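Side-chain contacts in chromosome partition protein Smc (Pyrococcus yayanosii, PDB 5XEI), which is probably required for chromosome condensation and partitioning as an ATP-hydrolysing homodimer, represented here by its head domain with part of the coiled coil: residues A[184-189]-A[344-349]; A[194-199]-A[330-335]; A[26-31]-A[483-488]; A[433-438]-A[446-451]. All coordinates share one frame; numbering follows the deposited sequence.

Interaction 1: A[184-189]-A[344-349]; sequences KQAEEN and EAEKES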
loop_
_atom_site.group_PDB
_atom_site.type_symbol
_atom_site.label_atom_id
_atom_site.label_comp_id
_atom_site.label_asym_id
_atom_site.label_seq_id
_atom_site.Cartn_x
_atom_site.Cartn_y
_atom_site.Cartn_z
ATOM N N LYS A 184 -3.439 11.321 0.094
ATOM C CA LYS A 184 -3.477 11.775 1.479
ATOM C C LYS A 184 -2.627 13.025 1.657
ATOM O O LYS A 184 -3.089 14.047 2.178
ATOM C CB LYS A 184 -2.987 10.654 2.395
ATOM C CG LYS A 184 -3.004 10.983 3.880
ATOM C CD LYS A 184 -2.388 9.868 4.717
ATOM C CE LYS A 184 -2.131 10.322 6.146
ATOM N NZ LYS A 184 -1.113 9.432 6.764
ATOM N N GLN A 185 -1.377 12.958 1.212
ATOM C CA GLN A 185 -0.497 14.111 1.243
ATOM C C GLN A 185 -1.114 15.286 0.512
ATOM O O GLN A 185 -0.977 16.440 0.933
ATOM C CB GLN A 185 0.821 13.719 0.607
ATOM C CG GLN A 185 1.951 14.650 0.813
ATOM C CD GLN A 185 3.215 14.015 0.302
ATOM O OE1 GLN A 185 3.177 13.248 -0.666
ATOM N NE2 GLN A 185 4.341 14.309 0.946
ATOM N N ALA A 186 -1.819 15.011 -0.582
ATOM C CA ALA A 186 -2.281 16.097 -1.436
ATOM C C ALA A 186 -3.305 16.961 -0.727
ATOM O O ALA A 186 -3.282 18.186 -0.862
ATOM C CB ALA A 186 -2.858 15.547 -2.740
ATOM N N GLU A 187 -4.212 16.360 0.033
ATOM C CA GLU A 187 -5.247 17.185 0.637
ATOM C C GLU A 187 -4.891 17.686 2.014
ATOM O O GLU A 187 -5.546 18.615 2.496
ATOM C CB GLU A 187 -6.569 16.450 0.743
ATOM C CG GLU A 187 -6.438 15.052 1.148
ATOM C CD GLU A 187 -7.582 14.264 0.588
ATOM O OE1 GLU A 187 -7.443 13.026 0.501
ATOM O OE2 GLU A 187 -8.615 14.895 0.229
ATOM N N GLU A 188 -3.900 17.100 2.675
ATOM C CA GLU A 188 -3.403 17.756 3.872
ATOM C C GLU A 188 -2.690 19.043 3.498
ATOM O O GLU A 188 -2.941 20.097 4.091
ATOM C CB GLU A 188 -2.521 16.811 4.684
ATOM C CG GLU A 188 -3.292 15.575 5.104
ATOM C CD GLU A 188 -2.423 14.439 5.617
ATOM O OE1 GLU A 188 -2.991 13.557 6.305
ATOM O OE2 GLU A 188 -1.197 14.425 5.343
ATOM N N ASN A 189 -1.821 18.979 2.492
ATOM C CA ASN A 189 -1.348 20.196 1.838
ATOM C C ASN A 189 -2.503 21.133 1.511
ATOM O O ASN A 189 -2.517 22.304 1.919
ATOM C CB ASN A 189 -0.600 19.836 0.559
ATOM C CG ASN A 189 0.879 19.841 0.742
ATOM O OD1 ASN A 189 1.473 20.896 0.979
ATOM N ND2 ASN A 189 1.503 18.662 0.627
ATOM N N GLU A 344 -5.708 21.384 -5.977
ATOM C CA GLU A 344 -6.996 20.740 -6.124
ATOM C C GLU A 344 -7.075 19.991 -7.443
ATOM O O GLU A 344 -7.655 18.905 -7.523
ATOM C CB GLU A 344 -8.114 21.765 -5.991
ATOM C CG GLU A 344 -9.440 21.101 -5.782
ATOM C CD GLU A 344 -10.520 22.069 -5.359
ATOM O OE1 GLU A 344 -11.709 21.656 -5.353
ATOM O OE2 GLU A 344 -10.177 23.230 -5.029
ATOM N N ALA A 345 -6.471 20.543 -8.489
ATOM C CA ALA A 345 -6.396 19.785 -9.732
ATOM C C ALA A 345 -5.522 18.549 -9.563
ATOM O O ALA A 345 -5.901 17.452 -9.986
ATOM C CB ALA A 345 -5.880 20.668 -10.863
ATOM N N GLU A 346 -4.370 18.691 -8.913
ATOM C CA GLU A 346 -3.531 17.533 -8.648
ATOM C C GLU A 346 -4.316 16.447 -7.911
ATOM O O GLU A 346 -4.189 15.254 -8.219
ATOM C CB GLU A 346 -2.298 17.972 -7.858
ATOM C CG GLU A 346 -1.657 16.889 -6.984
ATOM C CD GLU A 346 -0.661 17.462 -5.966
ATOM O OE1 GLU A 346 -0.639 16.989 -4.797
ATOM O OE2 GLU A 346 0.093 18.394 -6.334
ATOM N N LYS A 347 -5.161 16.846 -6.958
ATOM C CA LYS A 347 -5.941 15.874 -6.199
ATOM C C LYS A 347 -6.894 15.121 -7.112
ATOM O O LYS A 347 -6.904 13.885 -7.132
ATOM C CB LYS A 347 -6.696 16.585 -5.077
ATOM C CG LYS A 347 -7.923 15.871 -4.511
ATOM C CD LYS A 347 -8.332 16.505 -3.166
ATOM C CE LYS A 347 -9.707 16.068 -2.692
ATOM N NZ LYS A 347 -10.788 16.389 -3.687
ATOM N N GLU A 348 -7.683 15.859 -7.901
ATOM C CA GLU A 348 -8.606 15.227 -8.832
ATOM C C GLU A 348 -7.878 14.247 -9.738
ATOM O O GLU A 348 -8.367 13.145 -9.990
ATOM C CB GLU A 348 -9.340 16.292 -9.657
ATOM C CG GLU A 348 -10.144 15.754 -10.875
ATOM C CD GLU A 348 -11.245 14.713 -10.518
ATOM O OE1 GLU A 348 -11.736 14.029 -11.450
ATOM O OE2 GLU A 348 -11.629 14.568 -9.324
ATOM N N SER A 349 -6.693 14.620 -10.215
ATOM C CA SER A 349 -5.942 13.734 -11.091
ATOM C C SER A 349 -5.595 12.428 -10.395
ATOM O O SER A 349 -5.777 11.341 -10.960
ATOM C CB SER A 349 -4.673 14.421 -11.561
ATOM O OG SER A 349 -3.651 13.451 -11.714
#

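Interaction 2: A[194-199]-A[330-335]; sequences DLLIKE and ERRYLE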
loop_
_atom_site.group_PDB
_atom_site.type_symbol
_atom_site.label_atom_id
_atom_site.label_comp_id
_atom_site.label_asym_id
_atom_site.label_seq_id
_atom_site.Cartn_x
_atom_site.Cartn_y
_atom_site.Cartn_z
ATOM N N ASP A 194 -5.710 26.124 2.691
ATOM C CA ASP A 194 -6.983 26.737 3.076
ATOM C C ASP A 194 -6.858 27.517 4.378
ATOM O O ASP A 194 -7.454 28.595 4.531
ATOM C CB ASP A 194 -8.066 25.674 3.230
ATOM C CG ASP A 194 -8.456 25.051 1.924
ATOM O OD1 ASP A 194 -8.878 25.789 0.999
ATOM O OD2 ASP A 194 -8.340 23.810 1.832
ATOM N N LEU A 195 -6.119 26.964 5.344
ATOM C CA LEU A 195 -5.967 27.638 6.623
ATOM C C LEU A 195 -5.089 28.879 6.479
ATOM O O LEU A 195 -5.307 29.875 7.177
ATOM C CB LEU A 195 -5.406 26.663 7.663
ATOM C CG LEU A 195 -6.319 25.630 8.345
ATOM C CD1 LEU A 195 -5.542 24.745 9.349
ATOM C CD2 LEU A 195 -7.458 26.315 9.063
ATOM N N LEU A 196 -4.126 28.851 5.550
ATOM C CA LEU A 196 -3.304 30.023 5.288
ATOM C C LEU A 196 -4.098 31.107 4.588
ATOM O O LEU A 196 -3.938 32.297 4.889
ATOM C CB LEU A 196 -2.098 29.637 4.451
ATOM C CG LEU A 196 -1.231 28.613 5.185
ATOM C CD1 LEU A 196 0.001 28.311 4.385
ATOM C CD2 LEU A 196 -0.837 29.086 6.563
ATOM N N ILE A 197 -4.949 30.714 3.644
ATOM C CA ILE A 197 -5.774 31.684 2.938
ATOM C C ILE A 197 -6.710 32.382 3.899
ATOM O O ILE A 197 -6.968 33.583 3.774
ATOM C CB ILE A 197 -6.548 30.988 1.814
ATOM C CG1 ILE A 197 -5.572 30.445 0.782
ATOM C CG2 ILE A 197 -7.604 31.917 1.232
ATOM C CD1 ILE A 197 -6.223 30.050 -0.534
ATOM N N LYS A 198 -7.241 31.648 4.874
ATOM C CA LYS A 198 -8.214 32.264 5.757
ATOM C C LYS A 198 -7.558 33.359 6.605
ATOM O O LYS A 198 -8.092 34.469 6.701
ATOM C CB LYS A 198 -8.909 31.193 6.606
ATOM C CG LYS A 198 -9.945 31.765 7.571
ATOM C CD LYS A 198 -10.992 30.733 8.010
ATOM C CE LYS A 198 -12.191 31.425 8.672
ATOM N NZ LYS A 198 -13.431 30.579 8.601
ATOM N N GLU A 199 -6.376 33.091 7.177
ATOM C CA GLU A 199 -5.710 34.114 7.984
ATOM C C GLU A 199 -5.201 35.254 7.115
ATOM O O GLU A 199 -5.397 36.432 7.438
ATOM C CB GLU A 199 -4.544 33.535 8.797
ATOM C CG GLU A 199 -3.741 34.682 9.477
ATOM C CD GLU A 199 -2.683 34.239 10.507
ATOM O OE1 GLU A 199 -1.736 35.027 10.764
ATOM O OE2 GLU A 199 -2.799 33.134 11.084
ATOM N N GLU A 330 -0.891 40.972 -0.300
ATOM C CA GLU A 330 -1.749 40.660 -1.427
ATOM C C GLU A 330 -1.092 39.646 -2.374
ATOM O O GLU A 330 -1.737 38.680 -2.802
ATOM C CB GLU A 330 -2.134 41.937 -2.153
ATOM C CG GLU A 330 -2.864 41.609 -3.397
ATOM C CD GLU A 330 -4.341 41.704 -3.172
ATOM O OE1 GLU A 330 -5.068 40.929 -3.808
ATOM O OE2 GLU A 330 -4.766 42.537 -2.351
ATOM N N ARG A 331 0.189 39.845 -2.708
ATOM C CA ARG A 331 0.886 38.839 -3.511
ATOM C C ARG A 331 0.798 37.469 -2.862
ATOM O O ARG A 331 0.512 36.475 -3.537
ATOM C CB ARG A 331 2.352 39.223 -3.748
ATOM C CG ARG A 331 2.540 40.569 -4.407
ATOM C CD ARG A 331 3.981 40.822 -4.866
ATOM N NE ARG A 331 4.446 42.122 -4.389
ATOM C CZ ARG A 331 4.459 43.235 -5.123
ATOM N NH1 ARG A 331 4.900 44.374 -4.589
ATOM N NH2 ARG A 331 4.020 43.221 -6.384
ATOM N N ARG A 332 1.006 37.395 -1.550
ATOM C CA ARG A 332 0.864 36.116 -0.865
ATOM C C ARG A 332 -0.561 35.587 -1.000
ATOM O O ARG A 332 -0.777 34.389 -1.227
ATOM C CB ARG A 332 1.255 36.260 0.604
ATOM C CG ARG A 332 1.452 34.935 1.293
ATOM C CD ARG A 332 1.698 35.073 2.776
ATOM N NE ARG A 332 1.598 33.760 3.415
ATOM C CZ ARG A 332 1.427 33.565 4.725
ATOM N NH1 ARG A 332 1.342 34.596 5.562
ATOM N NH2 ARG A 332 1.345 32.333 5.200
ATOM N N TYR A 333 -1.546 36.476 -0.909
ATOM C CA TYR A 333 -2.931 36.064 -1.072
ATOM C C TYR A 333 -3.152 35.459 -2.446
ATOM O O TYR A 333 -3.563 34.301 -2.567
ATOM C CB TYR A 333 -3.848 37.254 -0.857
ATOM C CG TYR A 333 -5.299 36.891 -0.798
ATOM C CD1 TYR A 333 -5.788 36.083 0.220
ATOM C CD2 TYR A 333 -6.192 37.380 -1.739
ATOM C CE1 TYR A 333 -7.130 35.749 0.285
ATOM C CE2 TYR A 333 -7.529 37.063 -1.678
ATOM C CZ TYR A 333 -7.993 36.250 -0.665
ATOM O OH TYR A 333 -9.327 35.933 -0.617
ATOM N N LEU A 334 -2.858 36.226 -3.502
ATOM C CA LEU A 334 -3.086 35.730 -4.854
ATOM C C LEU A 334 -2.279 34.474 -5.143
ATOM O O LEU A 334 -2.658 33.689 -6.027
ATOM C CB LEU A 334 -2.766 36.804 -5.895
ATOM C CG LEU A 334 -3.957 37.704 -6.224
ATOM C CD1 LEU A 334 -3.619 38.700 -7.297
ATOM C CD2 LEU A 334 -5.187 36.894 -6.623
ATOM N N GLU A 335 -1.201 34.236 -4.404
ATOM C CA GLU A 335 -0.472 33.034 -4.739
ATOM C C GLU A 335 -1.017 31.817 -4.034
ATOM O O GLU A 335 -1.010 30.724 -4.603
ATOM C CB GLU A 335 0.994 33.204 -4.426
ATOM C CG GLU A 335 1.708 33.687 -5.625
ATOM C CD GLU A 335 3.185 33.711 -5.415
ATOM O OE1 GLU A 335 3.738 32.695 -4.913
ATOM O OE2 GLU A 335 3.780 34.769 -5.736
#

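Interaction 3: A[26-31]-A[483-488]; sequences KGFTAI and DVMMAN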
loop_
_atom_site.group_PDB
_atom_site.type_symbol
_atom_site.label_atom_id
_atom_site.label_comp_id
_atom_site.label_asym_id
_atom_site.label_seq_id
_atom_site.Cartn_x
_atom_site.Cartn_y
_atom_site.Cartn_z
ATOM N N LYS A 26 10.452 -35.582 -11.907
ATOM C CA LYS A 26 9.953 -34.262 -12.279
ATOM C C LYS A 26 8.459 -34.293 -12.574
ATOM O O LYS A 26 7.779 -33.277 -12.400
ATOM C CB LYS A 26 10.716 -33.728 -13.483
ATOM C CG LYS A 26 10.484 -32.238 -13.786
ATOM C CD LYS A 26 11.047 -31.882 -15.173
ATOM C CE LYS A 26 11.428 -30.423 -15.319
ATOM N NZ LYS A 26 12.420 -30.259 -16.438
ATOM N N GLY A 27 7.925 -35.433 -12.989
ATOM C CA GLY A 27 6.497 -35.510 -13.173
ATOM C C GLY A 27 5.763 -36.227 -12.060
ATOM O O GLY A 27 5.596 -35.706 -10.955
ATOM N N PHE A 28 5.323 -37.435 -12.350
ATOM C CA PHE A 28 4.425 -38.183 -11.493
ATOM C C PHE A 28 5.275 -39.179 -10.706
ATOM O O PHE A 28 5.799 -40.132 -11.283
ATOM C CB PHE A 28 3.385 -38.856 -12.386
ATOM C CG PHE A 28 2.276 -39.546 -11.663
ATOM C CD1 PHE A 28 2.231 -39.608 -10.284
ATOM C CD2 PHE A 28 1.255 -40.144 -12.386
ATOM C CE1 PHE A 28 1.194 -40.268 -9.643
ATOM C CE2 PHE A 28 0.218 -40.797 -11.746
ATOM C CZ PHE A 28 0.190 -40.854 -10.367
ATOM N N THR A 29 5.450 -38.941 -9.406
ATOM C CA THR A 29 5.992 -39.942 -8.493
ATOM C C THR A 29 4.867 -40.450 -7.604
ATOM O O THR A 29 4.002 -39.676 -7.186
ATOM C CB THR A 29 7.118 -39.381 -7.612
ATOM O OG1 THR A 29 8.171 -38.880 -8.434
ATOM C CG2 THR A 29 7.687 -40.451 -6.678
ATOM N N ALA A 30 4.888 -41.748 -7.303
ATOM C CA ALA A 30 3.864 -42.376 -6.475
ATOM C C ALA A 30 4.497 -43.052 -5.258
ATOM O O ALA A 30 5.275 -44.005 -5.397
ATOM C CB ALA A 30 3.059 -43.387 -7.291
ATOM N N ILE A 31 4.148 -42.565 -4.070
ATOM C CA ILE A 31 4.486 -43.227 -2.817
ATOM C C ILE A 31 3.429 -44.292 -2.534
ATOM O O ILE A 31 2.236 -43.976 -2.412
ATOM C CB ILE A 31 4.557 -42.224 -1.657
ATOM C CG1 ILE A 31 5.302 -40.928 -2.045
ATOM C CG2 ILE A 31 5.176 -42.898 -0.454
ATOM C CD1 ILE A 31 6.715 -41.121 -2.450
ATOM N N ASP A 483 -3.753 -49.684 -7.416
ATOM C CA ASP A 483 -2.863 -50.140 -8.480
ATOM C C ASP A 483 -3.015 -49.299 -9.737
ATOM O O ASP A 483 -2.032 -49.065 -10.454
ATOM C CB ASP A 483 -3.124 -51.620 -8.766
ATOM C CG ASP A 483 -3.146 -52.463 -7.488
ATOM O OD1 ASP A 483 -4.260 -52.771 -7.006
ATOM O OD2 ASP A 483 -2.059 -52.807 -6.958
ATOM N N VAL A 484 -4.226 -48.820 -10.013
ATOM C CA VAL A 484 -4.427 -47.999 -11.199
ATOM C C VAL A 484 -3.631 -46.705 -11.086
ATOM O O VAL A 484 -3.067 -46.212 -12.073
ATOM C CB VAL A 484 -5.927 -47.723 -11.410
ATOM C CG1 VAL A 484 -6.171 -47.239 -12.826
ATOM C CG2 VAL A 484 -6.758 -48.953 -11.099
ATOM N N MET A 485 -3.569 -46.139 -9.878
ATOM C CA MET A 485 -2.779 -44.930 -9.674
ATOM C C MET A 485 -1.297 -45.212 -9.871
ATOM O O MET A 485 -0.597 -44.465 -10.564
ATOM C CB MET A 485 -3.037 -44.365 -8.284
ATOM C CG MET A 485 -2.471 -42.980 -8.128
ATOM S SD MET A 485 -3.369 -41.751 -9.104
ATOM C CE MET A 485 -4.871 -41.610 -8.119
ATOM N N MET A 486 -0.805 -46.288 -9.254
ATOM C CA MET A 486 0.557 -46.757 -9.486
ATOM C C MET A 486 0.877 -46.891 -10.963
ATOM O O MET A 486 2.020 -46.671 -11.385
ATOM C CB MET A 486 0.741 -48.118 -8.834
ATOM C CG MET A 486 1.555 -48.133 -7.621
ATOM S SD MET A 486 1.378 -49.778 -6.934
ATOM C CE MET A 486 -0.199 -49.612 -6.086
ATOM N N ALA A 487 -0.118 -47.283 -11.758
ATOM C CA ALA A 487 0.138 -47.788 -13.100
ATOM C C ALA A 487 0.721 -46.710 -14.011
ATOM O O ALA A 487 1.598 -46.993 -14.841
ATOM C CB ALA A 487 -1.155 -48.350 -13.675
ATOM N N ASN A 488 0.263 -45.467 -13.867
ATOM C CA ASN A 488 0.717 -44.388 -14.735
ATOM C C ASN A 488 1.876 -43.586 -14.165
ATOM O O ASN A 488 2.388 -42.700 -14.858
ATOM C CB ASN A 488 -0.430 -43.427 -15.041
ATOM C CG ASN A 488 -1.686 -44.141 -15.418
ATOM O OD1 ASN A 488 -2.379 -44.705 -14.564
ATOM N ND2 ASN A 488 -1.982 -44.155 -16.712
#

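Interaction 4: A[433-438]-A[446-451]; sequences FIFAIQ and YLFDEI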
loop_
_atom_site.group_PDB
_atom_site.type_symbol
_atom_site.label_atom_id
_atom_site.label_comp_id
_atom_site.label_asym_id
_atom_site.label_seq_id
_atom_site.Cartn_x
_atom_site.Cartn_y
_atom_site.Cartn_z
ATOM N N PHE A 433 -11.725 -28.360 -8.979
ATOM C CA PHE A 433 -11.253 -27.047 -8.568
ATOM C C PHE A 433 -9.738 -26.966 -8.631
ATOM O O PHE A 433 -9.182 -26.101 -9.310
ATOM C CB PHE A 433 -11.730 -26.731 -7.158
ATOM C CG PHE A 433 -11.664 -25.278 -6.825
ATOM C CD1 PHE A 433 -12.101 -24.331 -7.739
ATOM C CD2 PHE A 433 -11.193 -24.848 -5.602
ATOM C CE1 PHE A 433 -12.058 -22.988 -7.437
ATOM C CE2 PHE A 433 -11.154 -23.494 -5.286
ATOM C CZ PHE A 433 -11.583 -22.573 -6.202
ATOM N N ILE A 434 -9.055 -27.879 -7.931
ATOM C CA ILE A 434 -7.597 -27.849 -7.869
ATOM C C ILE A 434 -7.019 -27.854 -9.269
ATOM O O ILE A 434 -6.165 -27.031 -9.618
ATOM C CB ILE A 434 -7.071 -29.039 -7.041
ATOM C CG1 ILE A 434 -7.571 -28.950 -5.595
ATOM C CG2 ILE A 434 -5.547 -29.102 -7.075
ATOM C CD1 ILE A 434 -6.881 -29.881 -4.651
ATOM N N PHE A 435 -7.505 -28.758 -10.106
ATOM C CA PHE A 435 -6.965 -28.838 -11.451
ATOM C C PHE A 435 -7.299 -27.616 -12.277
ATOM O O PHE A 435 -6.502 -27.237 -13.146
ATOM C CB PHE A 435 -7.451 -30.105 -12.138
ATOM C CG PHE A 435 -6.575 -31.266 -11.864
ATOM C CD1 PHE A 435 -5.366 -31.403 -12.540
ATOM C CD2 PHE A 435 -6.910 -32.185 -10.890
ATOM C CE1 PHE A 435 -4.527 -32.463 -12.281
ATOM C CE2 PHE A 435 -6.069 -33.247 -10.622
ATOM C CZ PHE A 435 -4.867 -33.387 -11.322
ATOM N N ALA A 436 -8.460 -26.999 -12.034
ATOM C CA ALA A 436 -8.820 -25.778 -12.747
ATOM C C ALA A 436 -7.748 -24.710 -12.554
ATOM O O ALA A 436 -7.220 -24.148 -13.520
ATOM C CB ALA A 436 -10.183 -25.279 -12.272
ATOM N N ILE A 437 -7.394 -24.441 -11.293
ATOM C CA ILE A 437 -6.321 -23.501 -11.015
ATOM C C ILE A 437 -5.024 -23.970 -11.656
ATOM O O ILE A 437 -4.277 -23.176 -12.236
ATOM C CB ILE A 437 -6.161 -23.311 -9.501
ATOM C CG1 ILE A 437 -7.255 -22.399 -8.951
ATOM C CG2 ILE A 437 -4.800 -22.710 -9.204
ATOM C CD1 ILE A 437 -8.563 -23.053 -8.647
ATOM N N GLN A 438 -4.742 -25.266 -11.586
ATOM C CA GLN A 438 -3.440 -25.738 -12.028
ATOM C C GLN A 438 -3.253 -25.513 -13.523
ATOM O O GLN A 438 -2.127 -25.289 -13.974
ATOM C CB GLN A 438 -3.267 -27.211 -11.640
ATOM C CG GLN A 438 -3.329 -28.216 -12.784
ATOM C CD GLN A 438 -2.034 -28.338 -13.561
ATOM O OE1 GLN A 438 -0.981 -27.902 -13.106
ATOM N NE2 GLN A 438 -2.116 -28.914 -14.753
ATOM N N TYR A 446 2.358 -30.521 -6.688
ATOM C CA TYR A 446 1.147 -30.893 -5.977
ATOM C C TYR A 446 1.428 -32.137 -5.134
ATOM O O TYR A 446 2.148 -33.041 -5.567
ATOM C CB TYR A 446 -0.022 -31.142 -6.979
ATOM C CG TYR A 446 -0.344 -29.901 -7.753
ATOM C CD1 TYR A 446 0.419 -29.540 -8.864
ATOM C CD2 TYR A 446 -1.385 -29.055 -7.355
ATOM C CE1 TYR A 446 0.161 -28.380 -9.554
ATOM C CE2 TYR A 446 -1.665 -27.880 -8.048
ATOM C CZ TYR A 446 -0.886 -27.550 -9.142
ATOM O OH TYR A 446 -1.126 -26.395 -9.838
ATOM N N LEU A 447 0.852 -32.191 -3.935
ATOM C CA LEU A 447 1.001 -33.342 -3.055
ATOM C C LEU A 447 -0.370 -33.907 -2.738
ATOM O O LEU A 447 -1.185 -33.239 -2.096
ATOM C CB LEU A 447 1.715 -32.970 -1.766
ATOM C CG LEU A 447 1.806 -34.102 -0.738
ATOM C CD1 LEU A 447 2.649 -35.222 -1.304
ATOM C CD2 LEU A 447 2.393 -33.573 0.593
ATOM N N PHE A 448 -0.607 -35.141 -3.163
ATOM C CA PHE A 448 -1.865 -35.841 -2.933
ATOM C C PHE A 448 -1.563 -37.071 -2.088
ATOM O O PHE A 448 -1.075 -38.084 -2.595
ATOM C CB PHE A 448 -2.536 -36.254 -4.242
ATOM C CG PHE A 448 -2.994 -35.108 -5.089
ATOM C CD1 PHE A 448 -3.166 -33.836 -4.557
ATOM C CD2 PHE A 448 -3.246 -35.302 -6.448
ATOM C CE1 PHE A 448 -3.587 -32.768 -5.381
ATOM C CE2 PHE A 448 -3.658 -34.247 -7.267
ATOM C CZ PHE A 448 -3.821 -32.980 -6.732
ATOM N N ASP A 449 -1.854 -36.995 -0.812
ATOM C CA ASP A 449 -1.878 -38.179 0.011
ATOM C C ASP A 449 -3.330 -38.628 -0.016
ATOM O O ASP A 449 -4.198 -37.778 -0.177
ATOM C CB ASP A 449 -1.422 -37.821 1.417
ATOM C CG ASP A 449 -1.291 -39.026 2.290
ATOM O OD1 ASP A 449 -0.839 -38.849 3.435
ATOM O OD2 ASP A 449 -1.578 -40.158 1.809
ATOM N N GLU A 450 -3.607 -39.928 0.209
ATOM C CA GLU A 450 -4.937 -40.544 0.019
ATOM C C GLU A 450 -5.694 -39.982 -1.202
ATOM O O GLU A 450 -5.253 -40.185 -2.337
ATOM C CB GLU A 450 -5.848 -40.419 1.265
ATOM C CG GLU A 450 -6.188 -39.001 1.634
ATOM C CD GLU A 450 -5.070 -38.302 2.376
ATOM O OE1 GLU A 450 -4.082 -38.924 2.822
ATOM O OE2 GLU A 450 -5.059 -37.057 2.305
ATOM N N ILE A 451 -6.848 -39.322 -0.976
ATOM C CA ILE A 451 -7.819 -38.727 -1.915
ATOM C C ILE A 451 -8.443 -39.769 -2.839
ATOM O O ILE A 451 -9.510 -39.534 -3.414
ATOM C CB ILE A 451 -7.262 -37.550 -2.752
ATOM C CG1 ILE A 451 -6.531 -38.022 -4.003
ATOM C CG2 ILE A 451 -6.381 -36.655 -1.927
ATOM C CD1 ILE A 451 -6.008 -36.867 -4.846
#

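Interaction 1: A[184-189]-A[344-349]
Lys347 reaches across to Glu187 while Ala186 faces Glu346, and these four side chains make up the contact. Lys347 and Ala186 lose the most surface to it. The lysine chain leaves its helix with CG anti to the backbone N (chi1 158°) and stays extended as far as CE. Its flank, not its charged end, does the touching: Glu187 OE2 lies 3.3 Å from Lys347 CE and 3.8 Å from Lys347 CD, with the two chains crossing obliquely. A bend at the last torsion (chi4 -58°) then carries the ammonium off, leaving Lys347 NZ 4.7 Å from Glu187 OE2. That separation is too long for a salt bridge, although the opposite charges probably still attract. Ala186 points its methyl at the other helix, and its small size is consistent with the close backbones, Ala186 CA and Lys347 CA being 6.0 Å apart. The extended chain of Glu346 reaches over, placing Glu346 OE1 3.4 Å from Ala186 CB, so a carboxylate oxygen rests against a methyl group. The pairing is thus van der Waals packing with one opposite-charge pair nearby. It belongs to the antiparallel coiled coil formed by helices 170-246 and 321-383, where Lys347 also lies on Leu183 and Glu344 on Leu190, continuing the same interface along helix 170-246.

Interaction 2: A[194-199]-A[330-335]
Leu196 and Ile197 pack against Arg332 and Tyr333 in a side-to-side contact of the antiparallel coiled coil, joining helix 170-246 to helix 321-383 in the arm of the molecule, away from the ATP site. The evidence is two crossings, each at about a right angle. At the first, Arg332 stretches out from CG to NE and sets its guanidinium beside the leucine, Arg332 NH2 lying 4.1 Å from Leu196 CD2; the same side chain also touches Val200. Leu336, outside the two segments, packs on both Leu196 and Ile197 and extends the apolar seam. Tyr333 makes the second crossing. With its CG anti to the backbone N (chi1 -171°), the ring swings across to helix 170-246, where it also meets Lys201 and Leu204, while its hydroxyl has a weak hydrogen bond with Lys337. Here one ring carbon serves two partners: Tyr333 CE1 is 4.0 Å from Ile197 CG2 and 4.1 Å from Ile197 O.

Interaction 3: A[26-31]-A[483-488]
Phe28 packs against Met485 and the backbone of Asn488, joining the central strand 28-32 of the P-loop NTPase head to the short helix 483-488. This strand runs in the mixed sheet between strands 475-480 and 491-498 and leads toward the predicted ATP-binding loop. From CB, which points at the helix, CG follows anti to the backbone N (chi1 -173°), and one side of the ring is carried onto the helix. CD2 comes first, with Asn488 O 3.7 Å from Phe28 CD2. Next along, Phe28 CE2 stands 3.9 Å from Met485 O and also near the Asn488 carbonyl carbon. At the tip, CZ meets both the side chain and the carbonyl of Met485. The Met485 sulfur gives a Met-aromatic contact at the ring edge: Met485 SD sits 78° off the ring normal and 3.9 Å from Phe28 CZ. Replacing the phenylalanine by an alanine would probably open a gap beneath the helix and leave the methionine sulfur without its aromatic neighbour. The Met485 side chain also touches Val478 and Ala464. Its carbonyl completes the contact at the ring tip, Met485 O lying 3.7 Å from Phe28 CZ.

Interaction 4: A[433-438]-A[446-451]
Ile434 opens the contact on the helix by bringing its CG2 branch against two aromatic rings of the strand: Ile434 CG2 is 4.2 Å from Tyr446 CD2 and 4.3 Å from Phe448 CZ, the latter approach at the ring edge. Phe435 follows, Phe435 CE2 lying 4.3 Å from Phe448 CE2, while Leu466 and Ile467 of helix 457-470 also pack on Phe435. One turn beyond Ile434, Gln438 covers the outer end of the tyrosine, with Gln438 CB 3.5 Å from Tyr446 CZ. Its chain bends at chi2 (81°) and stands the amide 86° to the ring, Gln438 OE1 coming 3.8 Å from Tyr446 CE1. That amide bonds to Glu473 and Ser474, and the tyrosine hydroxyl to Tyr140 OH and the Ala443 backbone N, satisfying these buried polar ends. With a phenylalanine in place of Tyr446, the Ala443 amide and the Tyr140 hydroxyl would probably be left without this mate. The segments 433-438 and 446-449 run nearly antiparallel (165°), their axes 12.0 Å apart at closest approach. The hydrophobic strand, ending at Asp449 and followed by Glu450, fits the Walker B motif of ABC-type ATPases, and helix 424-440 starts in the Ser-Gly-Gly signature sequence.

From the N terminus, interaction 3 opens first, at strand 28-32, and closes last, at helix 483-488, so its loop of some 450 residues encloses the other three. The chain then leaves the head along helix 170-246, opening interaction 1 and then interaction 2. On the way back, helix 321-383 closes interaction 2 before interaction 1, the nested order of an antiparallel coiled coil; their centres are 18 Å apart. Interaction 4 follows in series as a short local closure between helix 424-440 and strand 445-449. Interactions 3 and 4, with centres 14 Å apart, hold helices on one mixed sheet of the head, while interaction 2 lies across the chain's centre from both.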